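Local structure of cyanophycinase-like exopeptidase (actinobacterium SCGC AAA027-L06, 6NQC) at residues A[29-34]-A[217-222]; A[181-186]-A[211-216]; A[205-210]-A[242-247]. The protein probably acts as a serine peptidase of family S51, the family of cyanophycinase, hydrolysing peptide bonds. All blocks are in the same frame, centred on the assembly; numbering follows the deposited sequence.

Contact 1: A[29-34]-A[217-222]; sequences VGSGEY and IDEVTA
G30 and S31 are held to the turn at 218-221 by two hydrogen bonds of different character. The backbone N of G30 donates to T221 O at 2.8 Å in an almost straight line (176°). The amide of V220 gives its hydrogen to S31 OG over 2.9 Å, bent to 145°. Here a serine suits its place: OG stands between the backbone N and the carbonyl carbon (chi1 80°), which turns it onto the amide at the crest of the turn. That turn, D218 to T221, is of type II; within it T221 OG1 donates to E219 O, coming from above the carbonyl plane, and is also bonded to A238 N.

Packing follows from there. S31 OG also lies 3.1 Å from E219 CB, alongside the glutamate chain. G30 suits its place by having no side chain: the position where one would begin is taken up by the carbonyl oxygens of D218 and I217. I217 CG2 rests 3.5 Å from G30 N, and G30 CA makes a CH...O contact with D218 O. Farther along, V29 and A222 form an antiparallel non-hydrogen-bonded pair in the large mixed sheet, where V29 CG2 meets the methyl CB of A222 at 3.8 Å; the CA atoms of V29 and A222 are 4.2 Å apart, and the short alanine methyl fits against the valine branch.

Beyond the contact, E219 OE2 bonds to H189 ND1 and E219 N to N191, while the carboxylate of D218 is bonded by H241 and K239. With S154, H189 and E219 have the geometry of a Ser-His-Glu triad, consistent with a serine peptidase. S31, bonded to the V220 amide and lying against E219, may thus be a second-shell residue that helps position this probable acid of the triad.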
loop_
_atom_site.group_PDB
_atom_site.type_symbol
_atom_site.label_atom_id
_atom_site.label_comp_id
_atom_site.label_asym_id
_atom_site.label_seq_id
_atom_site.Cartn_x
_atom_site.Cartn_y
_atom_site.Cartn_z
ATOM N N VAL A 29 -0.083 3.070 4.456
ATOM C CA VAL A 29 -1.114 3.161 5.486
ATOM C C VAL A 29 -0.877 2.093 6.542
ATOM O O VAL A 29 -0.683 0.922 6.219
ATOM C CB VAL A 29 -2.508 3.026 4.869
ATOM C CG1 VAL A 29 -3.606 3.199 5.892
ATOM C CG2 VAL A 29 -2.689 4.125 3.754
ATOM N N GLY A 30 -0.928 2.496 7.806
ATOM C CA GLY A 30 -0.659 1.561 8.896
ATOM C C GLY A 30 -1.812 0.635 9.254
ATOM O O GLY A 30 -1.589 -0.499 9.711
ATOM N N SER A 31 -3.038 1.082 9.041
ATOM C CA SER A 31 -4.272 0.304 9.224
ATOM C C SER A 31 -5.416 1.219 8.785
ATOM O O SER A 31 -5.226 2.426 8.616
ATOM C CB SER A 31 -4.517 -0.182 10.666
ATOM O OG SER A 31 -5.064 0.842 11.489
ATOM N N GLY A 32 -6.601 0.641 8.638
ATOM C CA GLY A 32 -7.815 1.435 8.541
ATOM C C GLY A 32 -8.266 1.714 7.141
ATOM O O GLY A 32 -8.982 2.708 6.934
ATOM N N GLU A 33 -7.855 0.887 6.168
ATOM C CA GLU A 33 -8.304 1.079 4.800
ATOM C C GLU A 33 -9.830 1.142 4.758
ATOM O O GLU A 33 -10.527 0.457 5.519
ATOM C CB GLU A 33 -7.789 -0.023 3.880
ATOM C CG GLU A 33 -8.372 -1.423 4.122
ATOM C CD GLU A 33 -7.529 -2.245 5.071
ATOM O OE1 GLU A 33 -7.697 -2.062 6.275
ATOM O OE2 GLU A 33 -6.674 -3.040 4.605
ATOM N N TYR A 34 -10.323 1.986 3.844
ATOM C CA TYR A 34 -11.737 2.083 3.494
ATOM C C TYR A 34 -12.597 2.566 4.647
ATOM O O TYR A 34 -13.836 2.450 4.585
ATOM C CB TYR A 34 -12.282 0.754 2.953
ATOM C CG TYR A 34 -11.441 0.113 1.870
ATOM C CD1 TYR A 34 -10.653 0.898 1.041
ATOM C CD2 TYR A 34 -11.409 -1.261 1.701
ATOM C CE1 TYR A 34 -9.863 0.339 0.056
ATOM C CE2 TYR A 34 -10.604 -1.848 0.686
ATOM C CZ TYR A 34 -9.844 -1.019 -0.134
ATOM O OH TYR A 34 -9.034 -1.527 -1.132
ATOM N N ILE A 217 4.435 2.860 11.139
ATOM C CA ILE A 217 3.220 3.650 10.934
ATOM C C ILE A 217 2.162 3.084 11.868
ATOM O O ILE A 217 1.820 1.897 11.782
ATOM C CB ILE A 217 2.758 3.618 9.472
ATOM C CG1 ILE A 217 3.892 4.160 8.570
ATOM C CG2 ILE A 217 1.493 4.473 9.288
ATOM C CD1 ILE A 217 3.548 4.107 7.061
ATOM N N ASP A 218 1.673 3.929 12.778
ATOM C CA ASP A 218 0.618 3.547 13.699
ATOM C C ASP A 218 -0.694 3.234 12.966
ATOM O O ASP A 218 -0.913 3.614 11.805
ATOM C CB ASP A 218 0.306 4.668 14.703
ATOM C CG ASP A 218 1.368 4.823 15.774
ATOM O OD1 ASP A 218 2.184 3.908 15.913
ATOM O OD2 ASP A 218 1.388 5.861 16.454
ATOM N N GLU A 219 -1.603 2.581 13.693
ATOM C CA GLU A 219 -2.949 2.374 13.183
ATOM C C GLU A 219 -3.614 3.705 12.824
ATOM O O GLU A 219 -3.332 4.767 13.411
ATOM C CB GLU A 219 -3.770 1.602 14.213
ATOM C CG GLU A 219 -3.222 0.184 14.391
ATOM C CD GLU A 219 -4.166 -0.776 15.055
ATOM O OE1 GLU A 219 -4.927 -0.346 15.939
ATOM O OE2 GLU A 219 -4.118 -1.950 14.687
ATOM N N VAL A 220 -4.415 3.639 11.766
ATOM C CA VAL A 220 -5.190 4.754 11.232
ATOM C C VAL A 220 -4.311 5.965 10.992
ATOM O O VAL A 220 -4.728 7.105 11.186
ATOM C CB VAL A 220 -6.354 5.076 12.200
ATOM C CG1 VAL A 220 -7.375 5.973 11.510
ATOM C CG2 VAL A 220 -6.985 3.805 12.688
ATOM N N THR A 221 -3.091 5.717 10.526
ATOM C CA THR A 221 -2.131 6.751 10.168
ATOM C C THR A 221 -1.528 6.348 8.831
ATOM O O THR A 221 -1.476 5.150 8.488
ATOM C CB THR A 221 -1.043 6.895 11.218
ATOM O OG1 THR A 221 -1.660 7.038 12.512
ATOM C CG2 THR A 221 -0.161 8.091 10.977
ATOM N N ALA A 222 -1.100 7.360 8.066
ATOM C CA ALA A 222 -0.514 7.134 6.758
ATOM C C ALA A 222 0.623 8.123 6.532
ATOM O O ALA A 222 0.733 9.167 7.189
ATOM C CB ALA A 222 -1.566 7.241 5.624
#

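Contact 2: A[181-186]-A[211-216]; sequences IENVRV and DSILIG
R185 and D211 meet with guanidinium and carboxylate planes only 14° apart, so the salt bridge is nearly flat. The arginine grips side-on: NE reaches D211 OD1 at 2.7 Å, and NH2 reaches D211 OD2 at 2.9 Å. Each oxygen uses its syn lone pair, and the bonds are nearly straight. L214 runs beside R185, pointing the same way, and sets CD1 3.4 Å above the centre of the guanidinium plane. The arginine chain leaves the backbone extended and bends at chi3 (76°), which brings the edge carrying NE and NH2 round to face the carboxylate. NH2 also bonds to L205 O, and D211 OD2 takes a second salt bridge from K244, a pairing that probably favours the ionised carboxylate.

These residues belong to a beta-alpha-beta unit in which strands 184-187 and 213-217, joined through helix 199-205, lie parallel and adjacent. The backbone of R185 bonds twice to strand 213-217: its N donates to I213 O and its O accepts from I215 N, while I213 N donates to N183 O, all at 2.9 Å.

On the face of the sheet opposite R185 and L214, branched aliphatic residues suit a buried strand pair. The chain of I215 lies aslant to V184 and V186, its CG1 3.8 Å from V186 CG2 and its CD1 near V184 CG1. V186 continues this packing onto L28 of strand 26-29. Just before strand 184-187, N183 lies beside I213, its ND2 3.8 Å from I213 CD1; asparagine suits here because that amide donates to F259 O.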
loop_
_atom_site.group_PDB
_atom_site.type_symbol
_atom_site.label_atom_id
_atom_site.label_comp_id
_atom_site.label_asym_id
_atom_site.label_seq_id
_atom_site.Cartn_x
_atom_site.Cartn_y
_atom_site.Cartn_z
ATOM N N ILE A 181 9.389 1.263 -3.313
ATOM C CA ILE A 181 10.121 2.137 -2.410
ATOM C C ILE A 181 11.452 1.427 -2.170
ATOM O O ILE A 181 11.526 0.391 -1.492
ATOM C CB ILE A 181 9.351 2.443 -1.139
ATOM C CG1 ILE A 181 8.809 1.192 -0.454
ATOM C CG2 ILE A 181 8.139 3.314 -1.463
ATOM C CD1 ILE A 181 8.064 1.487 0.797
ATOM N N GLU A 182 12.507 1.923 -2.790
ATOM C CA GLU A 182 13.736 1.141 -2.829
ATOM C C GLU A 182 14.480 1.173 -1.504
ATOM O O GLU A 182 15.180 0.200 -1.160
ATOM C CB GLU A 182 14.644 1.640 -3.962
ATOM C CG GLU A 182 14.580 0.772 -5.230
ATOM C CD GLU A 182 15.322 1.380 -6.428
ATOM O OE1 GLU A 182 16.376 2.037 -6.220
ATOM O OE2 GLU A 182 14.841 1.191 -7.578
ATOM N N ASN A 183 14.381 2.279 -0.765
ATOM C CA ASN A 183 15.208 2.456 0.428
ATOM C C ASN A 183 14.402 2.587 1.710
ATOM O O ASN A 183 14.962 2.953 2.747
ATOM C CB ASN A 183 16.118 3.676 0.260
ATOM C CG ASN A 183 15.365 4.974 0.242
ATOM O OD1 ASN A 183 14.256 5.060 -0.277
ATOM N ND2 ASN A 183 15.974 6.007 0.808
ATOM N N VAL A 184 13.114 2.282 1.674
ATOM C CA VAL A 184 12.261 2.419 2.839
ATOM C C VAL A 184 11.481 1.119 3.007
ATOM O O VAL A 184 11.053 0.505 2.024
ATOM C CB VAL A 184 11.307 3.623 2.704
ATOM C CG1 VAL A 184 10.432 3.667 3.929
ATOM C CG2 VAL A 184 12.096 4.896 2.511
ATOM N N ARG A 185 11.332 0.693 4.245
ATOM C CA ARG A 185 10.435 -0.395 4.618
ATOM C C ARG A 185 9.557 0.042 5.785
ATOM O O ARG A 185 9.992 0.792 6.664
ATOM C CB ARG A 185 11.223 -1.630 4.988
ATOM C CG ARG A 185 10.358 -2.781 5.503
ATOM C CD ARG A 185 11.232 -4.049 5.619
ATOM N NE ARG A 185 12.144 -4.090 6.761
ATOM C CZ ARG A 185 11.830 -4.465 8.000
ATOM N NH1 ARG A 185 10.581 -4.776 8.340
ATOM N NH2 ARG A 185 12.769 -4.468 8.919
ATOM N N VAL A 186 8.340 -0.503 5.819
ATOM C CA VAL A 186 7.286 -0.090 6.731
ATOM C C VAL A 186 6.910 -1.239 7.662
ATOM O O VAL A 186 6.626 -2.358 7.212
ATOM C CB VAL A 186 6.018 0.350 5.959
ATOM C CG1 VAL A 186 4.804 0.476 6.905
ATOM C CG2 VAL A 186 6.303 1.605 5.177
ATOM N N ASP A 211 17.712 -3.763 4.799
ATOM C CA ASP A 211 17.117 -2.488 5.168
ATOM C C ASP A 211 18.039 -1.309 4.851
ATOM O O ASP A 211 19.269 -1.409 4.870
ATOM C CB ASP A 211 16.817 -2.437 6.673
ATOM C CG ASP A 211 15.531 -3.138 7.058
ATOM O OD1 ASP A 211 14.642 -3.364 6.203
ATOM O OD2 ASP A 211 15.431 -3.490 8.269
ATOM N N SER A 212 17.421 -0.171 4.582
ATOM C CA SER A 212 18.112 1.116 4.621
ATOM C C SER A 212 17.393 1.931 5.691
ATOM O O SER A 212 17.794 1.915 6.853
ATOM C CB SER A 212 18.113 1.807 3.261
ATOM O OG SER A 212 18.735 0.973 2.286
ATOM N N ILE A 213 16.275 2.591 5.312
ATOM C CA ILE A 213 15.433 3.345 6.223
ATOM C C ILE A 213 14.241 2.480 6.617
ATOM O O ILE A 213 13.569 1.867 5.758
ATOM C CB ILE A 213 14.955 4.676 5.603
ATOM C CG1 ILE A 213 16.130 5.595 5.337
ATOM C CG2 ILE A 213 13.868 5.311 6.521
ATOM C CD1 ILE A 213 15.789 6.764 4.477
ATOM N N LEU A 214 13.992 2.412 7.913
ATOM C CA LEU A 214 12.915 1.616 8.482
ATOM C C LEU A 214 11.993 2.551 9.233
ATOM O O LEU A 214 12.450 3.314 10.104
ATOM C CB LEU A 214 13.453 0.549 9.439
ATOM C CG LEU A 214 12.415 -0.308 10.139
ATOM C CD1 LEU A 214 11.679 -1.174 9.075
ATOM C CD2 LEU A 214 13.010 -1.206 11.205
ATOM N N ILE A 215 10.691 2.458 8.947
ATOM C CA ILE A 215 9.735 3.329 9.614
ATOM C C ILE A 215 8.598 2.492 10.146
ATOM O O ILE A 215 8.265 1.423 9.604
ATOM C CB ILE A 215 9.163 4.434 8.692
ATOM C CG1 ILE A 215 8.305 3.857 7.567
ATOM C CG2 ILE A 215 10.325 5.207 8.118
ATOM C CD1 ILE A 215 7.591 4.927 6.723
ATOM N N GLY A 216 7.962 3.007 11.187
ATOM C CA GLY A 216 6.738 2.435 11.706
ATOM C C GLY A 216 5.593 3.404 11.492
ATOM O O GLY A 216 5.757 4.617 11.646
HETATM O O HOH W 1 17.165 -0.953 1.401
#

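Contact 3: A[205-210]-A[242-247]; sequences LLDLPT and ILKGLP
A classic beta bulge in strand 240-244 sets L243 and K244 together opposite L214 of the neighbouring strand, and from it both side chains reach toward the loop that follows helix 199-205. The contact is a light one at the surface of the four-stranded sheet. K244 leads its polar part: CG lies anti to the backbone N (chi1 -178°), which carries the chain out from the strand, and bends at chi3 and chi4 bring the ammonium group within reach of the carboxylates of D207 and D211.

Towards D207 the salt bridge is long, with K244 NZ 3.6 Å from D207 OD1, and the two side chains cross aslant. The stronger partner of K244 is D211, whose OD2 pairs with NZ and also accepts from L208 N; D207 in turn pairs through OD1 with R171. A lysine suits this place because its long, flexible chain can span the distance from strand to loop and put one positive charge near two acids. L206 O lies nearby as well, 3.7 Å from K244 NZ.

Leucines fill the apolar side. L206 and L243 cross at about a right angle, and both also touch I187 of strand 184-187, so that the loop after helix 199-205 and the bulge of strand 240-244 share one apolar patch. Across the contact they meet methyl to methyl, L206 CD2 lying 4.2 Å from L243 CD1.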
loop_
_atom_site.group_PDB
_atom_site.type_symbol
_atom_site.label_atom_id
_atom_site.label_comp_id
_atom_site.label_asym_id
_atom_site.label_seq_id
_atom_site.Cartn_x
_atom_site.Cartn_y
_atom_site.Cartn_z
ATOM N N LEU A 205 11.320 -8.499 12.461
ATOM C CA LEU A 205 10.511 -7.385 11.995
ATOM C C LEU A 205 11.274 -6.073 12.082
ATOM O O LEU A 205 11.137 -5.205 11.204
ATOM C CB LEU A 205 9.225 -7.312 12.815
ATOM C CG LEU A 205 8.124 -6.348 12.424
ATOM C CD1 LEU A 205 7.834 -6.365 10.951
ATOM C CD2 LEU A 205 6.819 -6.756 13.166
ATOM N N LEU A 206 12.114 -5.922 13.098
ATOM C CA LEU A 206 12.820 -4.659 13.308
ATOM C C LEU A 206 14.163 -4.560 12.601
ATOM O O LEU A 206 14.779 -3.494 12.647
ATOM C CB LEU A 206 13.017 -4.417 14.806
ATOM C CG LEU A 206 11.736 -4.005 15.542
ATOM C CD1 LEU A 206 11.913 -4.028 17.048
ATOM C CD2 LEU A 206 11.324 -2.619 15.031
ATOM N N ASP A 207 14.640 -5.623 11.950
ATOM C CA ASP A 207 16.040 -5.578 11.484
ATOM C C ASP A 207 16.254 -6.655 10.432
ATOM O O ASP A 207 16.514 -7.814 10.774
ATOM C CB ASP A 207 17.001 -5.750 12.667
ATOM C CG ASP A 207 18.439 -5.807 12.266
ATOM O OD1 ASP A 207 18.764 -5.383 11.125
ATOM O OD2 ASP A 207 19.238 -6.287 13.104
ATOM N N LEU A 208 16.169 -6.245 9.163
ATOM C CA LEU A 208 16.501 -7.083 8.035
ATOM C C LEU A 208 17.808 -6.632 7.420
ATOM O O LEU A 208 18.102 -5.421 7.382
ATOM C CB LEU A 208 15.428 -7.075 6.940
ATOM C CG LEU A 208 14.055 -7.605 7.381
ATOM C CD1 LEU A 208 13.060 -7.466 6.181
ATOM C CD2 LEU A 208 14.100 -9.053 7.803
ATOM N N PRO A 209 18.593 -7.574 6.883
ATOM C CA PRO A 209 19.909 -7.216 6.320
ATOM C C PRO A 209 19.805 -6.407 5.048
ATOM O O PRO A 209 20.818 -5.875 4.595
ATOM C CB PRO A 209 20.556 -8.575 6.033
ATOM C CG PRO A 209 19.376 -9.500 5.774
ATOM C CD PRO A 209 18.263 -9.005 6.694
ATOM N N THR A 210 18.608 -6.318 4.457
ATOM C CA THR A 210 18.365 -5.550 3.248
ATOM C C THR A 210 17.847 -4.141 3.527
ATOM O O THR A 210 17.612 -3.384 2.583
ATOM C CB THR A 210 17.382 -6.323 2.365
ATOM O OG1 THR A 210 16.219 -6.677 3.140
ATOM C CG2 THR A 210 18.043 -7.618 1.848
ATOM N N ILE A 242 10.292 7.098 12.854
ATOM C CA ILE A 242 11.547 6.846 12.146
ATOM C C ILE A 242 12.403 5.957 13.028
ATOM O O ILE A 242 12.806 6.355 14.117
ATOM C CB ILE A 242 12.261 8.157 11.811
ATOM C CG1 ILE A 242 11.289 9.126 11.156
ATOM C CG2 ILE A 242 13.480 7.895 10.927
ATOM C CD1 ILE A 242 10.419 8.498 10.048
ATOM N N LEU A 243 12.710 4.748 12.553
ATOM C CA LEU A 243 13.337 3.753 13.421
ATOM C C LEU A 243 14.805 3.495 13.124
ATOM O O LEU A 243 15.586 3.315 14.062
ATOM C CB LEU A 243 12.587 2.412 13.330
ATOM C CG LEU A 243 11.100 2.489 13.671
ATOM C CD1 LEU A 243 10.446 1.169 13.459
ATOM C CD2 LEU A 243 10.898 2.949 15.102
ATOM N N LYS A 244 15.189 3.452 11.852
ATOM C CA LYS A 244 16.541 3.083 11.448
ATOM C C LYS A 244 16.844 3.758 10.125
ATOM O O LYS A 244 15.942 3.966 9.303
ATOM C CB LYS A 244 16.689 1.559 11.322
ATOM C CG LYS A 244 18.075 1.136 10.960
ATOM C CD LYS A 244 18.286 -0.335 11.213
ATOM C CE LYS A 244 18.109 -1.125 9.940
ATOM N NZ LYS A 244 17.251 -2.293 10.167
ATOM N N GLY A 245 18.140 4.072 9.918
ATOM C CA GLY A 245 18.637 4.705 8.719
ATOM C C GLY A 245 18.532 6.218 8.710
ATOM O O GLY A 245 19.101 6.855 7.815
ATOM N N LEU A 246 17.803 6.797 9.652
ATOM C CA LEU A 246 17.735 8.215 9.950
ATOM C C LEU A 246 17.550 8.356 11.457
ATOM O O LEU A 246 17.139 7.406 12.133
ATOM C CB LEU A 246 16.584 8.876 9.197
ATOM C CG LEU A 246 16.803 9.011 7.699
ATOM C CD1 LEU A 246 15.475 9.518 7.075
ATOM C CD2 LEU A 246 17.916 9.950 7.370
ATOM N N PRO A 247 17.871 9.525 12.033
ATOM C CA PRO A 247 17.715 9.697 13.491
ATOM C C PRO A 247 16.295 9.370 13.950
ATOM O O PRO A 247 15.325 9.680 13.265
ATOM C CB PRO A 247 18.064 11.175 13.710
ATOM C CG PRO A 247 19.040 11.492 12.553
ATOM C CD PRO A 247 18.523 10.676 11.387
#

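In the fold
Contacts 2 and 3 are close neighbours, their centres about 7 Å apart, and share the four-stranded sheet in which strand 213-217 lies between 184-187 and 240-244. L214 links them through backbone bonds to L243 and K244. Contact 1 stands about 16 Å from contact 2 and about 20 Å from contact 3, centre to centre, at the large sheet, yet I217 CD1 packs on V186 CG1 where strand 213-217 runs on toward 221-225. Along the chain contact 2 is nested inside the loop closed by contact 1, whereas contact 3 crosses both. Through the passage from strand 213-217 to 221-225, and through the I217-V186 packing, the four-stranded sheet meets the large one beside the probable catalytic triad.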